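Local atomic coordinates of fructuronate-tagaturonate epimerase UxaE from Cohnella laeviribosi in complex with 1 glycerol (Cohnella laeviribosi, PDB entry 6IL9), a protein that probably interconverts fructuronate and tagaturonate as a zinc-containing epimerase built on a TIM barrel. Residues L206-D220 and F232-R245. Residues are numbered along the deposited sequence; the frame is centred on the assembly and turned at random.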
ATOM      1  N   LEU A 206     -36.383   8.763   6.473  1.00 26.70           N
ATOM      2  CA  LEU A 206     -36.086   7.410   6.027  1.00 28.70           C
ATOM      3  C   LEU A 206     -37.357   6.557   6.007  1.00 25.30           C
ATOM      4  O   LEU A 206     -38.314   6.836   6.732  1.00 25.70           O
ATOM      5  CB  LEU A 206     -35.050   6.767   6.949  1.00 26.47           C
ATOM      6  CG  LEU A 206     -33.647   7.358   6.855  1.00 30.59           C
ATOM      7  CD1 LEU A 206     -32.746   6.794   7.946  1.00 26.98           C
ATOM      8  CD2 LEU A 206     -33.063   7.111   5.480  1.00 30.71           C
ATOM      9  N   PRO A 207     -37.397   5.504   5.181  1.00 24.01           N
ATOM     10  CA  PRO A 207     -38.562   4.612   5.188  1.00 22.79           C
ATOM     11  C   PRO A 207     -38.747   3.943   6.541  1.00 27.21           C
ATOM     12  O   PRO A 207     -37.782   3.662   7.256  1.00 27.63           O
ATOM     13  CB  PRO A 207     -38.230   3.579   4.102  1.00 22.68           C
ATOM     14  CG  PRO A 207     -37.193   4.230   3.247  1.00 23.48           C
ATOM     15  CD  PRO A 207     -36.420   5.148   4.139  1.00 26.80           C
ATOM     16  N   GLU A 208     -40.010   3.668   6.893  1.00 25.53           N
ATOM     17  CA  GLU A 208     -40.273   3.060   8.192  1.00 28.53           C
ATOM     18  C   GLU A 208     -39.634   1.678   8.306  1.00 30.40           C
ATOM     19  O   GLU A 208     -39.184   1.289   9.391  1.00 28.89           O
ATOM     20  CB  GLU A 208     -41.776   2.961   8.449  1.00 32.48           C
ATOM     21  CG  GLU A 208     -42.143   1.982   9.570  1.00 39.08           C
ATOM     22  CD  GLU A 208     -43.538   2.205  10.122  1.00 49.83           C
ATOM     23  OE1 GLU A 208     -44.222   3.130   9.631  1.00 50.32           O
ATOM     24  OE2 GLU A 208     -43.946   1.457  11.045  1.00 49.88           O
ATOM     25  N   SER A 209     -39.593   0.919   7.207  1.00 26.40           N
ATOM     26  CA  SER A 209     -38.960  -0.398   7.244  1.00 28.73           C
ATOM     27  C   SER A 209     -37.497  -0.299   7.661  1.00 25.12           C
ATOM     28  O   SER A 209     -36.979  -1.187   8.349  1.00 29.38           O
ATOM     29  CB  SER A 209     -39.074  -1.065   5.873  1.00 25.81           C
ATOM     30  OG  SER A 209     -38.265  -0.378   4.934  1.00 29.03           O
ATOM     31  N   VAL A 210     -36.813   0.760   7.221  1.00 23.13           N
ATOM     32  CA  VAL A 210     -35.424   1.003   7.604  1.00 25.19           C
ATOM     33  C   VAL A 210     -35.343   1.366   9.077  1.00 29.76           C
ATOM     34  O   VAL A 210     -34.548   0.801   9.839  1.00 26.08           O
ATOM     35  CB  VAL A 210     -34.825   2.122   6.732  1.00 25.33           C
ATOM     36  CG1 VAL A 210     -33.459   2.549   7.247  1.00 23.73           C
ATOM     37  CG2 VAL A 210     -34.773   1.707   5.264  1.00 24.70           C
ATOM     38  N   ARG A 211     -36.164   2.327   9.499  1.00 25.70           N
ATOM     39  CA  ARG A 211     -36.122   2.770  10.886  1.00 30.52           C
ATOM     40  C   ARG A 211     -36.515   1.647  11.830  1.00 28.77           C
ATOM     41  O   ARG A 211     -35.952   1.528  12.924  1.00 32.27           O
ATOM     42  CB  ARG A 211     -37.020   3.997  11.063  1.00 30.15           C
ATOM     43  CG  ARG A 211     -36.499   5.209  10.314  1.00 29.93           C
ATOM     44  CD  ARG A 211     -37.283   6.462  10.658  1.00 36.92           C
ATOM     45  NE  ARG A 211     -38.408   6.671   9.751  1.00 32.80           N
ATOM     46  CZ  ARG A 211     -39.669   6.373  10.046  1.00 38.62           C
ATOM     47  NH1 ARG A 211     -39.968   5.839  11.222  1.00 39.92           N
ATOM     48  NH2 ARG A 211     -40.632   6.606   9.161  1.00 36.05           N
ATOM     49  N   SER A 212     -37.437   0.780  11.409  1.00 28.35           N
ATOM     50  CA  SER A 212     -37.801  -0.360  12.241  1.00 30.45           C
ATOM     51  C   SER A 212     -36.654  -1.362  12.342  1.00 33.84           C
ATOM     52  O   SER A 212     -36.382  -1.894  13.426  1.00 33.18           O
ATOM     53  CB  SER A 212     -39.059  -1.027  11.685  1.00 35.02           C
ATOM     54  OG  SER A 212     -39.120  -2.394  12.042  1.00 40.92           O
ATOM     55  N   HIS A 213     -35.968  -1.627  11.226  1.00 26.38           N
ATOM     56  CA  HIS A 213     -34.855  -2.574  11.245  1.00 28.33           C
ATOM     57  C   HIS A 213     -33.779  -2.130  12.227  1.00 27.16           C
ATOM     58  O   HIS A 213     -33.300  -2.926  13.044  1.00 31.79           O
ATOM     59  CB  HIS A 213     -34.266  -2.731   9.841  1.00 29.24           C
ATOM     60  CG  HIS A 213     -32.912  -3.383   9.817  1.00 27.24           C
ATOM     61  ND1 HIS A 213     -32.742  -4.750   9.908  1.00 31.19           N
ATOM     62  CD2 HIS A 213     -31.667  -2.856   9.706  1.00 27.00           C
ATOM     63  CE1 HIS A 213     -31.452  -5.036   9.856  1.00 33.98           C
ATOM     64  NE2 HIS A 213     -30.778  -3.905   9.738  1.00 28.41           N
ATOM     65  N   TYR A 214     -33.383  -0.859  12.164  1.00 27.05           N
ATOM     66  CA  TYR A 214     -32.306  -0.395  13.031  1.00 24.55           C
ATOM     67  C   TYR A 214     -32.767  -0.297  14.476  1.00 32.54           C
ATOM     68  O   TYR A 214     -32.030  -0.675  15.393  1.00 31.66           O
ATOM     69  CB  TYR A 214     -31.764   0.944  12.536  1.00 26.43           C
ATOM     70  CG  TYR A 214     -30.758   0.754  11.430  1.00 26.51           C
ATOM     71  CD1 TYR A 214     -29.453   0.387  11.719  1.00 26.92           C
ATOM     72  CD2 TYR A 214     -31.118   0.901  10.098  1.00 24.58           C
ATOM     73  CE1 TYR A 214     -28.529   0.194  10.723  1.00 26.38           C
ATOM     74  CE2 TYR A 214     -30.190   0.703   9.084  1.00 25.77           C
ATOM     75  CZ  TYR A 214     -28.897   0.351   9.408  1.00 28.12           C
ATOM     76  OH  TYR A 214     -27.944   0.154   8.425  1.00 28.79           O
ATOM     77  N   GLU A 215     -33.989   0.186  14.705  1.00 29.33           N
ATOM     78  CA  GLU A 215     -34.438   0.351  16.081  1.00 30.43           C
ATOM     79  C   GLU A 215     -34.640  -0.998  16.762  1.00 29.27           C
ATOM     80  O   GLU A 215     -34.246  -1.175  17.923  1.00 33.24           O
ATOM     81  CB  GLU A 215     -35.705   1.206  16.113  1.00 28.28           C
ATOM     82  CG  GLU A 215     -35.401   2.658  15.809  1.00 28.07           C
ATOM     83  CD  GLU A 215     -36.622   3.447  15.417  1.00 34.02           C
ATOM     84  OE1 GLU A 215     -36.465   4.493  14.750  1.00 31.86           O
ATOM     85  OE2 GLU A 215     -37.732   3.020  15.781  1.00 36.61           O
ATOM     86  N   ALA A 216     -35.207  -1.976  16.047  1.00 31.06           N
ATOM     87  CA  ALA A 216     -35.421  -3.294  16.640  1.00 29.16           C
ATOM     88  C   ALA A 216     -34.108  -3.991  16.980  1.00 34.53           C
ATOM     89  O   ALA A 216     -34.068  -4.844  17.875  1.00 34.00           O
ATOM     90  CB  ALA A 216     -36.243  -4.172  15.701  1.00 30.96           C
ATOM     91  N   LYS A 217     -33.031  -3.645  16.283  1.00 29.85           N
ATOM     92  CA  LYS A 217     -31.753  -4.312  16.489  1.00 32.30           C
ATOM     93  C   LYS A 217     -30.849  -3.591  17.485  1.00 32.03           C
ATOM     94  O   LYS A 217     -30.094  -4.255  18.204  1.00 37.81           O
ATOM     95  CB  LYS A 217     -31.032  -4.466  15.142  1.00 31.64           C
ATOM     96  CG  LYS A 217     -29.701  -5.181  15.206  1.00 31.47           C
ATOM     97  CD  LYS A 217     -29.125  -5.389  13.816  1.00 31.22           C
ATOM     98  CE  LYS A 217     -27.814  -6.165  13.854  1.00 33.29           C
ATOM     99  NZ  LYS A 217     -27.292  -6.385  12.471  1.00 31.25           N
ATOM    100  N   TYR A 218     -30.903  -2.259  17.559  1.00 31.85           N
ATOM    101  CA  TYR A 218     -29.939  -1.476  18.332  1.00 32.30           C
ATOM    102  C   TYR A 218     -30.537  -0.593  19.418  1.00 36.58           C
ATOM    103  O   TYR A 218     -29.849  -0.325  20.403  1.00 35.29           O
ATOM    104  CB  TYR A 218     -29.116  -0.549  17.421  1.00 31.21           C
ATOM    105  CG  TYR A 218     -28.302  -1.254  16.367  1.00 31.84           C
ATOM    106  CD1 TYR A 218     -27.033  -1.758  16.655  1.00 28.78           C
ATOM    107  CD2 TYR A 218     -28.799  -1.413  15.077  1.00 26.98           C
ATOM    108  CE1 TYR A 218     -26.286  -2.399  15.683  1.00 28.81           C
ATOM    109  CE2 TYR A 218     -28.059  -2.052  14.101  1.00 25.19           C
ATOM    110  CZ  TYR A 218     -26.803  -2.543  14.409  1.00 27.92           C
ATOM    111  OH  TYR A 218     -26.070  -3.186  13.434  1.00 26.19           O
ATOM    112  N   LEU A 219     -31.764  -0.099  19.256  1.00 33.22           N
ATOM    113  CA  LEU A 219     -32.244   0.978  20.113  1.00 33.40           C
ATOM    114  C   LEU A 219     -32.285   0.550  21.580  1.00 32.62           C
ATOM    115  O   LEU A 219     -32.871  -0.480  21.927  1.00 33.28           O
ATOM    116  CB  LEU A 219     -33.630   1.441  19.657  1.00 32.79           C
ATOM    117  CG  LEU A 219     -34.159   2.646  20.431  1.00 30.62           C
ATOM    118  CD1 LEU A 219     -33.236   3.813  20.241  1.00 34.30           C
ATOM    119  CD2 LEU A 219     -35.565   2.995  19.956  1.00 32.11           C
ATOM    120  N   ASP A 220     -31.638   1.346  22.432  1.00 35.47           N
ATOM    121  CA  ASP A 220     -31.614   1.119  23.881  1.00 37.53           C
ATOM    122  C   ASP A 220     -31.045  -0.252  24.236  1.00 38.59           C
ATOM    123  O   ASP A 220     -31.345  -0.807  25.295  1.00 38.63           O
ATOM    124  CB  ASP A 220     -33.009   1.299  24.489  1.00 36.84           C
ATOM    125  CG  ASP A 220     -33.534   2.705  24.310  1.00 34.44           C
ATOM    126  OD1 ASP A 220     -32.714   3.649  24.325  1.00 37.98           O
ATOM    127  OD2 ASP A 220     -34.763   2.877  24.145  1.00 45.19           O
ATOM    128  N   PHE A 232     -26.534   1.845  22.480  1.00 32.73           N
ATOM    129  CA  PHE A 232     -27.131   2.747  21.499  1.00 32.51           C
ATOM    130  C   PHE A 232     -28.393   3.350  22.095  1.00 34.17           C
ATOM    131  O   PHE A 232     -29.348   2.626  22.391  1.00 32.34           O
ATOM    132  CB  PHE A 232     -27.455   2.019  20.197  1.00 32.89           C
ATOM    133  CG  PHE A 232     -26.247   1.498  19.488  1.00 28.16           C
ATOM    134  CD1 PHE A 232     -25.747   0.243  19.788  1.00 31.32           C
ATOM    135  CD2 PHE A 232     -25.608   2.265  18.525  1.00 31.43           C
ATOM    136  CE1 PHE A 232     -24.633  -0.242  19.142  1.00 26.99           C
ATOM    137  CE2 PHE A 232     -24.482   1.786  17.866  1.00 28.47           C
ATOM    138  CZ  PHE A 232     -24.001   0.528  18.176  1.00 28.45           C
ATOM    139  N   ASP A 233     -28.387   4.663  22.283  1.00 32.93           N
ATOM    140  CA  ASP A 233     -29.624   5.384  22.517  1.00 39.70           C
ATOM    141  C   ASP A 233     -30.110   5.949  21.184  1.00 40.60           C
ATOM    142  O   ASP A 233     -29.448   5.814  20.152  1.00 36.03           O
ATOM    143  CB  ASP A 233     -29.433   6.466  23.582  1.00 37.16           C
ATOM    144  CG  ASP A 233     -28.439   7.524  23.174  1.00 39.13           C
ATOM    145  OD1 ASP A 233     -27.854   7.423  22.079  1.00 43.89           O
ATOM    146  OD2 ASP A 233     -28.231   8.473  23.958  1.00 45.46           O
ATOM    147  N   ALA A 234     -31.279   6.594  21.195  1.00 38.43           N
ATOM    148  CA  ALA A 234     -31.864   7.053  19.940  1.00 32.49           C
ATOM    149  C   ALA A 234     -30.958   8.048  19.231  1.00 36.58           C
ATOM    150  O   ALA A 234     -30.757   7.954  18.014  1.00 35.18           O
ATOM    151  CB  ALA A 234     -33.244   7.661  20.195  1.00 35.44           C
ATOM    152  N   ALA A 235     -30.386   8.998  19.977  1.00 33.68           N
ATOM    153  CA  ALA A 235     -29.587  10.047  19.352  1.00 35.35           C
ATOM    154  C   ALA A 235     -28.352   9.480  18.658  1.00 34.98           C
ATOM    155  O   ALA A 235     -28.019   9.894  17.541  1.00 34.79           O
ATOM    156  CB  ALA A 235     -29.186  11.090  20.392  1.00 40.90           C
ATOM    157  N   THR A 236     -27.647   8.550  19.306  1.00 37.87           N
ATOM    158  CA  THR A 236     -26.467   7.967  18.672  1.00 35.47           C
ATOM    159  C   THR A 236     -26.856   7.066  17.501  1.00 32.46           C
ATOM    160  O   THR A 236     -26.226   7.120  16.437  1.00 34.01           O
ATOM    161  CB  THR A 236     -25.639   7.195  19.703  1.00 35.97           C
ATOM    162  OG1 THR A 236     -26.459   6.207  20.335  1.00 41.11           O
ATOM    163  CG2 THR A 236     -25.098   8.143  20.759  1.00 34.31           C
ATOM    164  N   LEU A 237     -27.906   6.257  17.672  1.00 31.63           N
ATOM    165  CA  LEU A 237     -28.366   5.377  16.596  1.00 30.04           C
ATOM    166  C   LEU A 237     -28.766   6.173  15.358  1.00 31.00           C
ATOM    167  O   LEU A 237     -28.354   5.844  14.239  1.00 29.82           O
ATOM    168  CB  LEU A 237     -29.532   4.516  17.083  1.00 30.74           C
ATOM    169  CG  LEU A 237     -30.114   3.512  16.075  1.00 29.23           C
ATOM    170  CD1 LEU A 237     -29.022   2.604  15.535  1.00 26.70           C
ATOM    171  CD2 LEU A 237     -31.247   2.680  16.655  1.00 26.19           C
ATOM    172  N   MET A 238     -29.563   7.233  15.536  1.00 30.82           N
ATOM    173  CA  MET A 238     -30.016   8.018  14.389  1.00 28.43           C
ATOM    174  C   MET A 238     -28.849   8.644  13.644  1.00 29.74           C
ATOM    175  O   MET A 238     -28.819   8.649  12.405  1.00 24.98           O
ATOM    176  CB  MET A 238     -30.980   9.116  14.842  1.00 30.32           C
ATOM    177  CG  MET A 238     -32.287   8.596  15.314  1.00 27.87           C
ATOM    178  SD  MET A 238     -33.577   9.868  15.521  1.00 27.34           S
ATOM    179  CE  MET A 238     -34.723   8.771  16.290  1.00 18.25           C
ATOM    180  N   ARG A 239     -27.894   9.218  14.375  1.00 24.06           N
ATOM    181  CA  ARG A 239     -26.749   9.794  13.693  1.00 29.83           C
ATOM    182  C   ARG A 239     -25.968   8.714  12.951  1.00 25.81           C
ATOM    183  O   ARG A 239     -25.593   8.903  11.790  1.00 25.92           O
ATOM    184  CB  ARG A 239     -25.862  10.536  14.690  1.00 29.85           C
ATOM    185  CG  ARG A 239     -24.858  11.441  14.024  1.00 31.40           C
ATOM    186  CD  ARG A 239     -23.939  12.096  15.046  1.00 34.76           C
ATOM    187  NE  ARG A 239     -24.651  13.026  15.922  1.00 39.79           N
ATOM    188  CZ  ARG A 239     -24.920  14.291  15.611  1.00 38.16           C
ATOM    189  NH1 ARG A 239     -24.550  14.783  14.436  1.00 38.16           N
ATOM    190  NH2 ARG A 239     -25.562  15.063  16.478  1.00 39.66           N
ATOM    191  N   ASP A 240     -25.732   7.569  13.599  1.00 31.01           N
ATOM    192  CA  ASP A 240     -24.992   6.483  12.956  1.00 26.54           C
ATOM    193  C   ASP A 240     -25.664   6.031  11.662  1.00 28.27           C
ATOM    194  O   ASP A 240     -24.989   5.812  10.651  1.00 25.16           O
ATOM    195  CB  ASP A 240     -24.853   5.295  13.905  1.00 28.02           C
ATOM    196  CG  ASP A 240     -23.715   5.458  14.893  1.00 29.96           C
ATOM    197  OD1 ASP A 240     -22.845   6.327  14.670  1.00 32.13           O
ATOM    198  OD2 ASP A 240     -23.699   4.704  15.887  1.00 30.06           O
ATOM    199  N   VAL A 241     -26.988   5.868  11.683  1.00 25.37           N
ATOM    200  CA  VAL A 241     -27.700   5.460  10.472  1.00 26.20           C
ATOM    201  C   VAL A 241     -27.517   6.501   9.371  1.00 25.01           C
ATOM    202  O   VAL A 241     -27.223   6.169   8.215  1.00 24.63           O
ATOM    203  CB  VAL A 241     -29.188   5.206  10.786  1.00 23.86           C
ATOM    204  CG1 VAL A 241     -29.984   4.924   9.498  1.00 24.00           C
ATOM    205  CG2 VAL A 241     -29.337   4.050  11.764  1.00 25.53           C
ATOM    206  N   LEU A 242     -27.663   7.787   9.710  1.00 24.15           N
ATOM    207  CA  LEU A 242     -27.538   8.826   8.691  1.00 25.35           C
ATOM    208  C   LEU A 242     -26.129   8.890   8.112  1.00 25.16           C
ATOM    209  O   LEU A 242     -25.957   9.106   6.907  1.00 26.50           O
ATOM    210  CB  LEU A 242     -27.923  10.181   9.279  1.00 27.65           C
ATOM    211  CG  LEU A 242     -29.393  10.325   9.652  1.00 29.45           C
ATOM    212  CD1 LEU A 242     -29.646  11.700  10.262  1.00 31.86           C
ATOM    213  CD2 LEU A 242     -30.267  10.121   8.424  1.00 30.18           C
ATOM    214  N   VAL A 243     -25.107   8.718   8.955  1.00 22.89           N
ATOM    215  CA  VAL A 243     -23.735   8.873   8.487  1.00 24.84           C
ATOM    216  C   VAL A 243     -23.328   7.697   7.604  1.00 22.33           C
ATOM    217  O   VAL A 243     -22.631   7.876   6.598  1.00 23.86           O
ATOM    218  CB  VAL A 243     -22.776   9.041   9.684  1.00 21.96           C
ATOM    219  CG1 VAL A 243     -21.330   9.059   9.204  1.00 25.41           C
ATOM    220  CG2 VAL A 243     -23.097  10.328  10.447  1.00 25.34           C
ATOM    221  N   TYR A 244     -23.751   6.482   7.962  1.00 23.71           N
ATOM    222  CA  TYR A 244     -23.148   5.272   7.426  1.00 23.80           C
ATOM    223  C   TYR A 244     -24.056   4.409   6.555  1.00 24.34           C
ATOM    224  O   TYR A 244     -23.531   3.539   5.852  1.00 22.82           O
ATOM    225  CB  TYR A 244     -22.601   4.400   8.574  1.00 20.17           C
ATOM    226  CG  TYR A 244     -21.440   5.045   9.299  1.00 20.87           C
ATOM    227  CD1 TYR A 244     -20.169   5.065   8.736  1.00 23.55           C
ATOM    228  CD2 TYR A 244     -21.622   5.662  10.530  1.00 22.76           C
ATOM    229  CE1 TYR A 244     -19.109   5.674   9.382  1.00 23.92           C
ATOM    230  CE2 TYR A 244     -20.562   6.276  11.187  1.00 23.70           C
ATOM    231  CZ  TYR A 244     -19.311   6.273  10.605  1.00 26.48           C
ATOM    232  OH  TYR A 244     -18.255   6.879  11.243  1.00 28.61           O
ATOM    233  N   ARG A 245     -25.383   4.604   6.567  1.00 22.15           N
ATOM    234  CA  ARG A 245     -26.265   3.643   5.899  1.00 23.40           C
ATOM    235  C   ARG A 245     -25.953   3.530   4.413  1.00 26.26           C
ATOM    236  O   ARG A 245     -25.873   2.422   3.869  1.00 23.01           O
ATOM    237  CB  ARG A 245     -27.740   4.012   6.088  1.00 22.72           C
ATOM    238  CG  ARG A 245     -28.670   3.084   5.322  1.00 29.35           C
ATOM    239  CD  ARG A 245     -30.142   3.388   5.538  1.00 29.66           C
ATOM    240  NE  ARG A 245     -30.947   2.952   4.393  1.00 37.41           N
ATOM    241  CZ  ARG A 245     -31.321   1.695   4.159  1.00 41.73           C
ATOM    242  NH1 ARG A 245     -30.977   0.710   4.985  1.00 38.63           N
ATOM    243  NH2 ARG A 245     -32.046   1.418   3.083  1.00 43.41           N
TER
HETATM  244  O   HOH W   1     -28.484  -0.076   5.876  1.00 30.96           O
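Two helices joined by a two-stranded antiparallel beta hairpin, lying in the chain between barrel strands 178-182 and 267-271, meet here as Tyr214 and Tyr218 of helix 208-218 pack against Leu237, Val241 and Arg245 of helix 234-259; the axes of the two segments come within 10.8 Å, at 130° between their N-to-C directions. Val241 sets CG2 over one face of the Tyr214 ring, a CH-pi contact 3.8 Å from the centroid, while its other methyl, CG1, meets Leu206 CD1. With CG anti to the backbone N (chi1 176°) and the chain extended as far as NE, Arg245 reaches Val210, whose CG2 lies over the guanidinium face, 3.5 Å from NH2. Water 1 lies at the edge of the Tyr214 ring, 2.6 Å from Tyr214 OH, and accepts a weak bond from Arg245 NH1. Replacing Arg245 by alanine would probably uncover the Val210 methyls and cost the water its guanidinium donor. Leu237 puts CD1 3.7 Å from Tyr218 CB. The Tyr218 ring turns its edge, through CD1, to the face of Phe232, planes at 66°. Where hairpin 221-232 joins the helices, Asp220 N gives Phe232 O a weak bond. Helix 281-293 flanks Tyr214, Tyr218 and Leu237, its Glu290 accepting from Tyr218 OH, while helix 196-204 meets Leu242 and bonds Glu215 through Tyr203.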